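Protein BA_2500 (Bacillus anthracis, PDB 4GUC) is of unknown function but belongs to a family of uncharacterised domains placed among the immunoglobulin-like E-set beta folds. Local coordinates at residues A[22-27]-A[109-114]; A[32-37]-A[89-94]; A[43-48]-A[82-87]; A[51-56]-A[74-79]. All blocks are in the same frame, centred on the assembly; numbering follows the deposited sequence.

Contact 1. Residues A[22-27]-A[109-114]; sequences NADFIE and NYYYGG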
loop_
_atom_site.group_PDB
_atom_site.type_symbol
_atom_site.label_atom_id
_atom_site.label_comp_id
_atom_site.label_asym_id
_atom_site.label_seq_id
_atom_site.Cartn_x
_atom_site.Cartn_y
_atom_site.Cartn_z
ATOM N N ASN A 22 -13.865 4.154 -0.657
ATOM C CA ASN A 22 -13.961 3.783 -2.089
ATOM C C ASN A 22 -13.234 2.522 -2.502
ATOM O O ASN A 22 -13.764 1.730 -3.283
ATOM C CB ASN A 22 -13.472 4.977 -2.898
ATOM C CG ASN A 22 -14.469 6.092 -2.857
ATOM O OD1 ASN A 22 -15.484 6.037 -3.554
ATOM N ND2 ASN A 22 -14.203 7.125 -2.070
ATOM N N ALA A 23 -12.031 2.314 -2.013
ATOM C CA ALA A 23 -11.281 1.127 -2.401
ATOM C C ALA A 23 -11.804 -0.099 -1.710
ATOM O O ALA A 23 -12.426 -0.005 -0.653
ATOM C CB ALA A 23 -9.767 1.296 -2.088
ATOM N N ASP A 24 -11.550 -1.256 -2.284
ATOM C CA ASP A 24 -11.981 -2.500 -1.672
ATOM C C ASP A 24 -10.958 -3.025 -0.702
ATOM O O ASP A 24 -9.788 -3.152 -1.014
ATOM C CB ASP A 24 -12.220 -3.587 -2.716
ATOM C CG ASP A 24 -13.564 -3.475 -3.423
ATOM O OD1 ASP A 24 -14.351 -2.523 -3.205
ATOM O OD2 ASP A 24 -13.847 -4.409 -4.198
ATOM N N PHE A 25 -11.388 -3.330 0.507
ATOM C CA PHE A 25 -10.511 -3.912 1.492
ATOM C C PHE A 25 -10.283 -5.389 1.193
ATOM O O PHE A 25 -11.240 -6.131 0.923
ATOM C CB PHE A 25 -11.068 -3.795 2.902
ATOM C CG PHE A 25 -10.295 -4.614 3.895
ATOM C CD1 PHE A 25 -9.030 -4.238 4.286
ATOM C CD2 PHE A 25 -10.843 -5.737 4.462
ATOM C CE1 PHE A 25 -8.308 -5.009 5.168
ATOM C CE2 PHE A 25 -10.114 -6.498 5.350
ATOM C CZ PHE A 25 -8.847 -6.113 5.712
ATOM N N ILE A 26 -9.012 -5.817 1.217
ATOM C CA ILE A 26 -8.652 -7.214 1.008
ATOM C C ILE A 26 -7.710 -7.675 2.119
ATOM O O ILE A 26 -6.715 -7.020 2.441
ATOM C CB ILE A 26 -8.171 -7.547 -0.408
ATOM C CG1 ILE A 26 -6.943 -6.764 -0.782
ATOM C CG2 ILE A 26 -9.334 -7.343 -1.406
ATOM C CD1 ILE A 26 -6.369 -7.204 -2.153
ATOM N N GLU A 27 -8.030 -8.795 2.739
ATOM C CA GLU A 27 -7.221 -9.302 3.862
ATOM C C GLU A 27 -5.792 -9.666 3.540
ATOM O O GLU A 27 -4.915 -9.542 4.413
ATOM C CB GLU A 27 -7.996 -10.424 4.587
ATOM C CG GLU A 27 -9.281 -9.836 5.234
ATOM C CD GLU A 27 -10.203 -10.803 5.961
ATOM O OE1 GLU A 27 -9.753 -11.927 6.296
ATOM O OE2 GLU A 27 -11.387 -10.387 6.213
ATOM N N ASN A 109 -9.192 -0.417 -10.906
ATOM C CA ASN A 109 -9.673 -0.619 -9.546
ATOM C C ASN A 109 -8.587 -0.545 -8.494
ATOM O O ASN A 109 -7.413 -0.810 -8.757
ATOM C CB ASN A 109 -10.375 -1.984 -9.490
ATOM C CG ASN A 109 -11.590 -2.062 -10.427
ATOM O OD1 ASN A 109 -12.330 -1.085 -10.600
ATOM N ND2 ASN A 109 -11.770 -3.209 -11.060
ATOM N N TYR A 110 -8.997 -0.221 -7.278
ATOM C CA TYR A 110 -8.094 -0.090 -6.156
ATOM C C TYR A 110 -8.512 -0.949 -4.976
ATOM O O TYR A 110 -9.703 -1.094 -4.702
ATOM C CB TYR A 110 -7.990 1.356 -5.700
ATOM C CG TYR A 110 -7.345 2.258 -6.732
ATOM C CD1 TYR A 110 -5.981 2.448 -6.763
ATOM C CD2 TYR A 110 -8.105 2.927 -7.666
ATOM C CE1 TYR A 110 -5.403 3.297 -7.684
ATOM C CE2 TYR A 110 -7.536 3.740 -8.604
ATOM C CZ TYR A 110 -6.161 3.908 -8.611
ATOM O OH TYR A 110 -5.563 4.769 -9.521
ATOM N N TYR A 111 -7.501 -1.461 -4.285
ATOM C CA TYR A 111 -7.614 -2.331 -3.110
ATOM C C TYR A 111 -6.696 -1.867 -2.007
ATOM O O TYR A 111 -5.692 -1.192 -2.309
ATOM C CB TYR A 111 -7.230 -3.761 -3.508
ATOM C CG TYR A 111 -8.065 -4.261 -4.668
ATOM C CD1 TYR A 111 -9.246 -4.935 -4.447
ATOM C CD2 TYR A 111 -7.693 -4.007 -5.989
ATOM C CE1 TYR A 111 -10.063 -5.353 -5.529
ATOM C CE2 TYR A 111 -8.481 -4.416 -7.057
ATOM C CZ TYR A 111 -9.645 -5.093 -6.824
ATOM O OH TYR A 111 -10.414 -5.504 -7.913
ATOM N N TYR A 112 -7.018 -2.127 -0.743
ATOM C CA TYR A 112 -6.130 -1.693 0.335
ATOM C C TYR A 112 -6.220 -2.666 1.489
ATOM O O TYR A 112 -7.140 -3.482 1.535
ATOM C CB TYR A 112 -6.431 -0.247 0.746
ATOM C CG TYR A 112 -7.673 -0.050 1.559
ATOM C CD1 TYR A 112 -7.641 0.565 2.828
ATOM C CD2 TYR A 112 -8.910 -0.496 1.100
ATOM C CE1 TYR A 112 -8.804 0.710 3.590
ATOM C CE2 TYR A 112 -10.049 -0.333 1.848
ATOM C CZ TYR A 112 -9.996 0.242 3.101
ATOM O OH TYR A 112 -11.175 0.371 3.802
ATOM N N GLY A 113 -5.267 -2.592 2.413
ATOM C CA GLY A 113 -5.224 -3.483 3.567
ATOM C C GLY A 113 -5.471 -2.814 4.910
ATOM O O GLY A 113 -5.298 -3.452 5.961
ATOM N N GLY A 114 -5.973 -1.576 4.865
ATOM C CA GLY A 114 -6.224 -0.774 6.047
ATOM C C GLY A 114 -4.922 -0.228 6.627
ATOM O O GLY A 114 -3.834 -0.774 6.403
#

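Contact 2. Residues A[32-37]-A[89-94]; sequences GDLKHG and TPITKA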
loop_
_atom_site.group_PDB
_atom_site.type_symbol
_atom_site.label_atom_id
_atom_site.label_comp_id
_atom_site.label_asym_id
_atom_site.label_seq_id
_atom_site.Cartn_x
_atom_site.Cartn_y
_atom_site.Cartn_z
ATOM N N GLY A 32 -0.624 -6.065 9.356
ATOM C CA GLY A 32 -0.544 -5.779 10.775
ATOM C C GLY A 32 0.595 -4.807 10.975
ATOM O O GLY A 32 1.215 -4.352 10.023
ATOM N N ASP A 33 0.902 -4.510 12.222
ATOM C CA ASP A 33 1.980 -3.569 12.535
ATOM C C ASP A 33 3.333 -4.190 12.239
ATOM O O ASP A 33 3.550 -5.399 12.460
ATOM C CB ASP A 33 1.931 -3.147 13.982
ATOM C CG ASP A 33 0.659 -2.394 14.341
ATOM O OD1 ASP A 33 -0.043 -1.834 13.455
ATOM O OD2 ASP A 33 0.367 -2.370 15.557
ATOM N N LEU A 34 4.247 -3.366 11.741
ATOM C CA LEU A 34 5.603 -3.825 11.386
ATOM C C LEU A 34 6.673 -3.010 12.118
ATOM O O LEU A 34 6.405 -1.886 12.579
ATOM C CB LEU A 34 5.803 -3.713 9.861
ATOM C CG LEU A 34 4.828 -4.508 8.973
ATOM C CD1 LEU A 34 5.080 -4.271 7.494
ATOM C CD2 LEU A 34 4.947 -5.986 9.308
ATOM N N LYS A 35 7.856 -3.596 12.268
ATOM C CA LYS A 35 8.994 -2.944 12.909
ATOM C C LYS A 35 10.160 -2.898 11.936
ATOM O O LYS A 35 10.223 -3.703 11.005
ATOM C CB LYS A 35 9.442 -3.711 14.152
ATOM C CG LYS A 35 8.510 -3.613 15.343
ATOM C CD LYS A 35 8.964 -4.533 16.475
ATOM C CE LYS A 35 10.384 -4.255 17.002
ATOM N NZ LYS A 35 10.467 -3.133 18.001
ATOM N N HIS A 36 11.055 -1.927 12.107
ATOM C CA HIS A 36 12.244 -1.864 11.262
ATOM C C HIS A 36 12.926 -3.230 11.367
ATOM O O HIS A 36 13.097 -3.754 12.475
ATOM C CB HIS A 36 13.239 -0.767 11.676
ATOM C CG HIS A 36 12.701 0.627 11.550
ATOM N ND1 HIS A 36 13.023 1.646 12.430
ATOM C CD2 HIS A 36 11.795 1.147 10.687
ATOM C CE1 HIS A 36 12.401 2.754 12.059
ATOM N NE2 HIS A 36 11.618 2.467 11.027
ATOM N N GLY A 37 13.290 -3.809 10.225
ATOM C CA GLY A 37 13.932 -5.125 10.179
ATOM C C GLY A 37 12.981 -6.169 9.645
ATOM O O GLY A 37 13.430 -7.239 9.200
ATOM N N THR A 89 9.010 -6.155 0.096
ATOM C CA THR A 89 9.938 -5.045 0.268
ATOM C C THR A 89 10.377 -4.996 1.746
ATOM O O THR A 89 9.560 -5.239 2.630
ATOM C CB THR A 89 9.325 -3.697 -0.216
ATOM O OG1 THR A 89 10.356 -2.773 -0.545
ATOM C CG2 THR A 89 8.399 -3.076 0.817
ATOM N N PRO A 90 11.671 -4.683 2.024
ATOM C CA PRO A 90 12.117 -4.613 3.407
ATOM C C PRO A 90 11.669 -3.352 4.133
ATOM O O PRO A 90 11.623 -2.265 3.526
ATOM C CB PRO A 90 13.652 -4.593 3.286
ATOM C CG PRO A 90 13.909 -4.028 1.956
ATOM C CD PRO A 90 12.762 -4.453 1.070
ATOM N N ILE A 91 11.330 -3.489 5.416
ATOM C CA ILE A 91 10.964 -2.323 6.219
ATOM C C ILE A 91 12.277 -1.804 6.849
ATOM O O ILE A 91 12.767 -2.317 7.876
ATOM C CB ILE A 91 9.899 -2.633 7.275
ATOM C CG1 ILE A 91 8.656 -3.225 6.612
ATOM C CG2 ILE A 91 9.533 -1.368 8.060
ATOM C CD1 ILE A 91 8.018 -2.364 5.562
ATOM N N THR A 92 12.841 -0.792 6.203
ATOM C CA THR A 92 14.088 -0.172 6.629
ATOM C C THR A 92 13.798 1.076 7.463
ATOM O O THR A 92 12.640 1.445 7.658
ATOM C CB THR A 92 14.897 0.268 5.394
ATOM O OG1 THR A 92 14.171 1.306 4.714
ATOM C CG2 THR A 92 15.123 -0.911 4.449
ATOM N N LYS A 93 14.850 1.729 7.955
ATOM C CA LYS A 93 14.689 2.938 8.746
ATOM C C LYS A 93 14.187 4.126 7.934
ATOM O O LYS A 93 13.762 5.130 8.508
ATOM C CB LYS A 93 15.976 3.304 9.467
ATOM C CG LYS A 93 16.329 2.342 10.573
ATOM C CD LYS A 93 17.567 2.808 11.252
ATOM C CE LYS A 93 17.921 1.890 12.395
ATOM N NZ LYS A 93 19.205 2.196 13.002
ATOM N N ALA A 94 14.228 4.018 6.613
ATOM C CA ALA A 94 13.724 5.072 5.738
ATOM C C ALA A 94 12.216 5.286 6.016
ATOM O O ALA A 94 11.662 6.344 5.711
ATOM C CB ALA A 94 13.971 4.702 4.280
#

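Contact 3. Residues A[43-48]-A[82-87]; sequences TIYTGG and HNYGRF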
loop_
_atom_site.group_PDB
_atom_site.type_symbol
_atom_site.label_atom_id
_atom_site.label_comp_id
_atom_site.label_asym_id
_atom_site.label_seq_id
_atom_site.Cartn_x
_atom_site.Cartn_y
_atom_site.Cartn_z
ATOM N N THR A 43 1.061 -12.181 -1.114
ATOM C CA THR A 43 0.710 -12.857 -2.385
ATOM C C THR A 43 -0.795 -12.621 -2.558
ATOM O O THR A 43 -1.576 -12.951 -1.655
ATOM C CB THR A 43 1.068 -14.342 -2.420
ATOM O OG1 THR A 43 2.491 -14.468 -2.358
ATOM C CG2 THR A 43 0.573 -14.994 -3.732
ATOM N N ILE A 44 -1.204 -12.134 -3.724
ATOM C CA ILE A 44 -2.583 -11.749 -3.993
ATOM C C ILE A 44 -3.070 -12.205 -5.349
ATOM O O ILE A 44 -2.319 -12.108 -6.342
ATOM C CB ILE A 44 -2.621 -10.171 -4.030
ATOM C CG1 ILE A 44 -1.974 -9.575 -2.767
ATOM C CG2 ILE A 44 -4.036 -9.685 -4.190
ATOM C CD1 ILE A 44 -1.860 -8.060 -2.746
ATOM N N TYR A 45 -4.295 -12.718 -5.435
ATOM C CA TYR A 45 -4.871 -13.083 -6.724
ATOM C C TYR A 45 -5.132 -11.797 -7.521
ATOM O O TYR A 45 -5.839 -10.902 -7.024
ATOM C CB TYR A 45 -6.180 -13.854 -6.567
ATOM C CG TYR A 45 -6.934 -14.027 -7.876
ATOM C CD1 TYR A 45 -6.443 -14.868 -8.887
ATOM C CD2 TYR A 45 -8.168 -13.389 -8.105
ATOM C CE1 TYR A 45 -7.092 -15.046 -10.048
ATOM C CE2 TYR A 45 -8.840 -13.581 -9.287
ATOM C CZ TYR A 45 -8.312 -14.427 -10.263
ATOM O OH TYR A 45 -9.010 -14.632 -11.456
ATOM N N THR A 46 -4.634 -11.696 -8.747
ATOM C CA THR A 46 -4.807 -10.487 -9.560
ATOM C C THR A 46 -5.523 -10.677 -10.895
ATOM O O THR A 46 -5.648 -9.766 -11.704
ATOM C CB THR A 46 -3.484 -9.784 -9.713
ATOM O OG1 THR A 46 -2.483 -10.682 -10.190
ATOM C CG2 THR A 46 -2.978 -9.227 -8.357
ATOM N N GLY A 47 -6.012 -11.876 -11.153
ATOM C CA GLY A 47 -6.797 -12.108 -12.343
ATOM C C GLY A 47 -6.061 -12.382 -13.631
ATOM O O GLY A 47 -4.852 -12.446 -13.662
ATOM N N GLY A 48 -6.828 -12.470 -14.717
ATOM C CA GLY A 48 -6.304 -12.804 -16.021
ATOM C C GLY A 48 -6.216 -11.759 -17.080
ATOM O O GLY A 48 -6.115 -12.111 -18.254
ATOM N N HIS A 82 1.107 -17.833 -11.853
ATOM C CA HIS A 82 0.080 -17.443 -12.842
ATOM C C HIS A 82 -1.134 -16.767 -12.230
ATOM O O HIS A 82 -1.763 -17.316 -11.348
ATOM C CB HIS A 82 -0.360 -18.673 -13.662
ATOM C CG HIS A 82 -1.208 -18.354 -14.849
ATOM N ND1 HIS A 82 -0.658 -17.954 -16.050
ATOM C CD2 HIS A 82 -2.546 -18.405 -15.048
ATOM C CE1 HIS A 82 -1.628 -17.742 -16.927
ATOM N NE2 HIS A 82 -2.780 -17.999 -16.349
ATOM N N ASN A 83 -1.456 -15.567 -12.712
ATOM C CA ASN A 83 -2.613 -14.786 -12.295
ATOM C C ASN A 83 -2.582 -14.286 -10.835
ATOM O O ASN A 83 -3.602 -13.850 -10.303
ATOM C CB ASN A 83 -3.939 -15.474 -12.623
ATOM C CG ASN A 83 -4.261 -15.544 -14.100
ATOM O OD1 ASN A 83 -3.516 -15.050 -14.945
ATOM N ND2 ASN A 83 -5.426 -16.133 -14.421
ATOM N N TYR A 84 -1.410 -14.372 -10.220
ATOM C CA TYR A 84 -1.222 -13.868 -8.871
ATOM C C TYR A 84 -0.018 -12.931 -8.890
ATOM O O TYR A 84 0.781 -12.946 -9.821
ATOM C CB TYR A 84 -0.988 -14.978 -7.823
ATOM C CG TYR A 84 -2.212 -15.795 -7.451
ATOM C CD1 TYR A 84 -2.841 -16.614 -8.376
ATOM C CD2 TYR A 84 -2.672 -15.837 -6.135
ATOM C CE1 TYR A 84 -3.940 -17.377 -8.058
ATOM C CE2 TYR A 84 -3.784 -16.623 -5.783
ATOM C CZ TYR A 84 -4.404 -17.375 -6.757
ATOM O OH TYR A 84 -5.490 -18.167 -6.483
ATOM N N GLY A 85 0.073 -12.090 -7.880
ATOM C CA GLY A 85 1.201 -11.182 -7.704
ATOM C C GLY A 85 1.838 -11.368 -6.345
ATOM O O GLY A 85 1.129 -11.599 -5.354
ATOM N N ARG A 86 3.169 -11.266 -6.275
ATOM C CA ARG A 86 3.895 -11.353 -4.998
ATOM C C ARG A 86 4.588 -9.991 -4.862
ATOM O O ARG A 86 5.312 -9.583 -5.752
ATOM C CB ARG A 86 4.924 -12.476 -4.965
ATOM C CG ARG A 86 5.617 -12.550 -3.636
ATOM C CD ARG A 86 6.750 -13.516 -3.667
ATOM N NE ARG A 86 7.430 -13.533 -2.377
ATOM C CZ ARG A 86 8.603 -14.127 -2.175
ATOM N NH1 ARG A 86 9.220 -14.707 -3.188
ATOM N NH2 ARG A 86 9.169 -14.085 -0.973
ATOM N N PHE A 87 4.363 -9.318 -3.731
ATOM C CA PHE A 87 4.901 -7.965 -3.464
ATOM C C PHE A 87 5.731 -8.015 -2.189
ATOM O O PHE A 87 5.188 -8.255 -1.108
ATOM C CB PHE A 87 3.737 -6.959 -3.390
ATOM C CG PHE A 87 2.850 -6.989 -4.637
ATOM C CD1 PHE A 87 3.193 -6.268 -5.784
ATOM C CD2 PHE A 87 1.733 -7.788 -4.698
ATOM C CE1 PHE A 87 2.436 -6.339 -6.910
ATOM C CE2 PHE A 87 0.964 -7.854 -5.861
ATOM C CZ PHE A 87 1.306 -7.140 -6.964
#

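Contact 4. Residues A[51-56]-A[74-79]; sequences TGIVKI and TIYDSG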
loop_
_atom_site.group_PDB
_atom_site.type_symbol
_atom_site.label_atom_id
_atom_site.label_comp_id
_atom_site.label_asym_id
_atom_site.label_seq_id
_atom_site.Cartn_x
_atom_site.Cartn_y
_atom_site.Cartn_z
ATOM N N THR A 51 -1.999 -6.764 -14.438
ATOM C CA THR A 51 -0.945 -7.063 -13.474
ATOM C C THR A 51 -1.001 -5.979 -12.400
ATOM O O THR A 51 -1.116 -4.789 -12.732
ATOM C CB THR A 51 0.456 -7.258 -14.164
ATOM O OG1 THR A 51 0.444 -8.502 -14.910
ATOM C CG2 THR A 51 1.566 -7.327 -13.117
ATOM N N GLY A 52 -0.982 -6.337 -11.115
ATOM C CA GLY A 52 -1.054 -5.314 -10.077
ATOM C C GLY A 52 0.258 -4.713 -9.662
ATOM O O GLY A 52 1.333 -5.235 -9.919
ATOM N N ILE A 53 0.149 -3.541 -9.030
ATOM C CA ILE A 53 1.273 -2.791 -8.460
ATOM C C ILE A 53 0.806 -2.397 -7.056
ATOM O O ILE A 53 -0.352 -2.000 -6.865
ATOM C CB ILE A 53 1.587 -1.498 -9.258
ATOM C CG1 ILE A 53 2.010 -1.835 -10.707
ATOM C CG2 ILE A 53 2.674 -0.660 -8.558
ATOM C CD1 ILE A 53 2.195 -0.593 -11.555
ATOM N N VAL A 54 1.708 -2.483 -6.084
ATOM C CA VAL A 54 1.391 -2.098 -4.708
ATOM C C VAL A 54 2.260 -0.918 -4.258
ATOM O O VAL A 54 3.449 -0.863 -4.568
ATOM C CB VAL A 54 1.623 -3.276 -3.724
ATOM C CG1 VAL A 54 1.607 -2.796 -2.240
ATOM C CG2 VAL A 54 0.650 -4.393 -3.991
ATOM N N LYS A 55 1.663 0.062 -3.606
ATOM C CA LYS A 55 2.382 1.163 -3.033
ATOM C C LYS A 55 2.131 1.201 -1.532
ATOM O O LYS A 55 1.039 0.848 -1.066
ATOM C CB LYS A 55 1.891 2.503 -3.604
ATOM C CG LYS A 55 2.340 2.834 -5.007
ATOM C CD LYS A 55 1.718 4.092 -5.568
ATOM C CE LYS A 55 2.208 4.383 -6.959
ATOM N NZ LYS A 55 1.470 5.604 -7.436
ATOM N N ILE A 56 3.157 1.586 -0.781
ATOM C CA ILE A 56 3.094 1.824 0.640
ATOM C C ILE A 56 3.104 3.360 0.805
ATOM O O ILE A 56 4.038 4.021 0.344
ATOM C CB ILE A 56 4.245 1.189 1.440
ATOM C CG1 ILE A 56 4.224 -0.348 1.287
ATOM C CG2 ILE A 56 4.140 1.602 2.905
ATOM C CD1 ILE A 56 5.308 -1.093 2.059
ATOM N N THR A 74 7.053 1.946 -4.161
ATOM C CA THR A 74 6.256 1.353 -5.257
ATOM C C THR A 74 6.861 -0.050 -5.377
ATOM O O THR A 74 8.085 -0.209 -5.518
ATOM C CB THR A 74 6.383 2.103 -6.582
ATOM O OG1 THR A 74 5.931 3.439 -6.379
ATOM C CG2 THR A 74 5.535 1.416 -7.629
ATOM N N ILE A 75 6.021 -1.072 -5.320
ATOM C CA ILE A 75 6.468 -2.459 -5.355
ATOM C C ILE A 75 5.842 -3.204 -6.541
ATOM O O ILE A 75 4.605 -3.240 -6.722
ATOM C CB ILE A 75 6.046 -3.199 -4.061
ATOM C CG1 ILE A 75 6.326 -2.374 -2.790
ATOM C CG2 ILE A 75 6.713 -4.581 -4.002
ATOM C CD1 ILE A 75 5.836 -3.059 -1.474
ATOM N N TYR A 76 6.686 -3.802 -7.374
ATOM C CA TYR A 76 6.217 -4.597 -8.515
ATOM C C TYR A 76 6.121 -6.060 -8.162
ATOM O O TYR A 76 6.703 -6.509 -7.191
ATOM C CB TYR A 76 7.092 -4.367 -9.748
ATOM C CG TYR A 76 6.819 -3.015 -10.372
ATOM C CD1 TYR A 76 5.941 -2.916 -11.446
ATOM C CD2 TYR A 76 7.378 -1.864 -9.873
ATOM C CE1 TYR A 76 5.656 -1.705 -12.027
ATOM C CE2 TYR A 76 7.093 -0.619 -10.452
ATOM C CZ TYR A 76 6.223 -0.564 -11.523
ATOM O OH TYR A 76 5.917 0.639 -12.128
ATOM N N ASP A 77 5.318 -6.790 -8.923
ATOM C CA ASP A 77 5.128 -8.219 -8.739
ATOM C C ASP A 77 6.445 -8.930 -9.062
ATOM O O ASP A 77 6.916 -8.842 -10.195
ATOM C CB ASP A 77 4.008 -8.690 -9.682
ATOM C CG ASP A 77 3.943 -10.195 -9.856
ATOM O OD1 ASP A 77 4.299 -10.996 -8.988
ATOM O OD2 ASP A 77 3.470 -10.597 -10.947
ATOM N N SER A 78 6.999 -9.650 -8.095
ATOM C CA SER A 78 8.258 -10.388 -8.247
ATOM C C SER A 78 8.074 -11.905 -8.177
ATOM O O SER A 78 9.053 -12.628 -8.006
ATOM C CB SER A 78 9.268 -9.945 -7.157
ATOM O OG SER A 78 8.830 -10.248 -5.831
ATOM N N GLY A 79 6.838 -12.370 -8.284
ATOM C CA GLY A 79 6.551 -13.796 -8.235
ATOM C C GLY A 79 6.476 -14.392 -9.629
ATOM O O GLY A 79 6.573 -13.687 -10.623
HETATM O O HOH W 1 3.904 -5.379 -11.022
#

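Contact 1. Residues A[22-27]-A[109-114]
D24 and F25 pair in parallel with Y111 and Y112, and three backbone hydrogen bonds join the two segments. The short strand 24-25 sits beside strand 109-119 in the mixed sheet of a small beta domain. Y110 O accepts from D24 N, and D24 O from Y112 N. Y112 O then takes I26 N at 3.0 Å, at 166° at the hydrogen. D24 O also meets Y111 CA in a close CA-H...O contact of 3.1 Å. F25 and Y112 lie on one face. Y112 has its CG between the backbone N and the carbonyl carbon (chi1 75°). This turns the ring back over the neighbouring segment. Its CE2 lies 3.5 Å from A23 O and 3.8 Å from F25 CB, while CD2 touches A23 CB at 3.8 Å. The phenol OH reaches beyond the pair to a hydrogen bond with H20 ND1 of helix 16-22. D24 and Y111 share the opposite face and run side by side. The carboxylate and the ring stand 78° apart, and D24 CB packs on Y111 CD1. I26 also reaches Y111: its CD1 meets Y111 CB, and its CG2 meets Y111 CD1. F25 turns its ring along the chain toward the glycines. Its rim faces the pair 113-114, with F25 CE1 3.5 Å from G113 O.

Contact 2. Residues A[32-37]-A[89-94]
H36 has its CG anti to the carbonyl carbon (chi1 -64°), and its ring swings toward the segment 89-94. I91 has the same first torsion (chi1 -56°). This sends its CG1 toward L34 and leaves CG2 against the backbone of 32-37. The imidazole lies across K93. K93 CA sits over the centre of one face, 3.9 Å from the ring centroid, in a CH-pi contact. K93 CG lies 3.9 Å from H36 ND1. T92 O approaches H36 CD2 at 3.2 Å, and I91 CG2 lies at the ring edge. H36 NE2 is hydrogen-bonded to Y95 O, just past the second segment, and this fixes how the ring is turned. A single backbone hydrogen bond joins the segments, G37 N to I91 O, at 2.8 Å and nearly straight (175°). Next to this bond L34 CD1 meets I91 CG1 at 3.8 Å, the two side chains crossing at about a right angle. The contact joins strand 34-35 and the turn after it to the loop that follows strand 84-90. Its chemistry is mixed: one strong backbone bond, a small apolar pair and a histidine used as a flat packing surface. H36 NE2 meets a carbonyl oxygen, so it must donate there and carry a proton.

Contact 3. Residues A[43-48]-A[82-87]
The two-stranded antiparallel sheet of strands 39-45 and 84-90 ends here, where each strand runs into a loop. I44 and G85 form a hydrogen-bonded pair: I44 N donates to G85 O, and G85 N to I44 O at 2.8 Å. T43 with R86 and Y45 with Y84 are non-hydrogen-bonded pairs on either side of it. Y45 and Y84 lie on the same face as T43 and R86. Their rings make a T-shaped (edge-to-face) stack, with centroids 5.3 Å apart and planes at 67°. The edge of Y45 points at the face of Y84, and Y45 CD1 comes 3.6 Å from Y84 CE1. Y45 CA lies over the same ring in a CH-pi contact. With CG anti to the backbone N (chi1 169°), the Y45 ring leans toward the loop, and G47 N lies over the centre of one face. The strands belong to a compact beta domain, and I44 turns to its interior side. I44 CD1 meets F87 CD2 at 4.1 Å, obliquely to the ring, while the I44 side chain also packs on I26 and M104. The F87 ring packs close to the G85 backbone. Past the bridges, N83 O accepts from T46 N at 2.9 Å and, weakly, from G47 N. The N83 side chain rests beside G47 and G48, with N83 CB 3.3 Å from G47 O. At the other end T43 OG1 lies 3.9 Å from R86 CG. The R86 chain runs extended from CG to NE, and its guanidinium forms a salt bridge with D41.

Contact 4. Residues A[51-56]-A[74-79]
V54 O accepts from I75 N at 2.7 Å, the donor lying nearly in line with the carbonyl bond. The return bond runs from V54 N to I75 O at 3.1 Å and is almost straight (172°). These two bonds make V54 and I75 a hydrogen-bonded pair of the beta hairpin formed by strands 53-59 and 69-76. K55 and T74 follow as a non-hydrogen-bonded pair. Their side chains run alongside each other, and T74 OG1 lies 3.9 Å from both K55 CG and K55 CE. The extended K55 chain carries its amine on to a salt bridge with D9 and a cation-pi contact with W11. I53 lies on this same face. It puts CG2 anti to the backbone N, where that methyl meets T74 CG2 at 3.7 Å. Its other branch lies alongside Y76, and I53 CD1 touches Y76 CE1 at 3.7 Å. The opposite face is apolar. I75 CD1 meets I56 CD1 at 4.1 Å and V54 CG1 at 4.3 Å, and F87 and T89 of strand 84-90 pack against this group. Toward the end of the pairing, one water takes over from direct bonds. It donates to G52 O and accepts from D77 N. D77 then bends the chain in an Asx turn, its OD1 taking G79 N from above the carboxylate plane. The same oxygen also accepts from R86 N. The chemistry is thus divided: the face of V54, I56 and I75 is greasy and inward, the face of K55 is partly polar, and the bridging water and the D77 carboxylate satisfy backbone groups where the strands part.

In the fold
From the N terminus, helix 16-22 leads into strand 24-25, where contact 1 closes the longest loop by joining 22-27 to strand 109-119. The other three contacts lie within that span, one inside the next. Contact 2 ties 32-37 to 89-94, contact 3 pairs 43-48 with 82-87, and contact 4 closes the hairpin 53-59/69-76. None of them cross. Contacts 1, 2 and 4 all reach the mixed sheet; contact 3 builds the two-stranded sheet, whose strand 84-90 runs on into contact 2. I26 packs on I44, T89 on I75 and I56. The backbone of R86 probably hydrogen-bonds S78 N and the D77 carboxylate, linking contact 3 to contact 4.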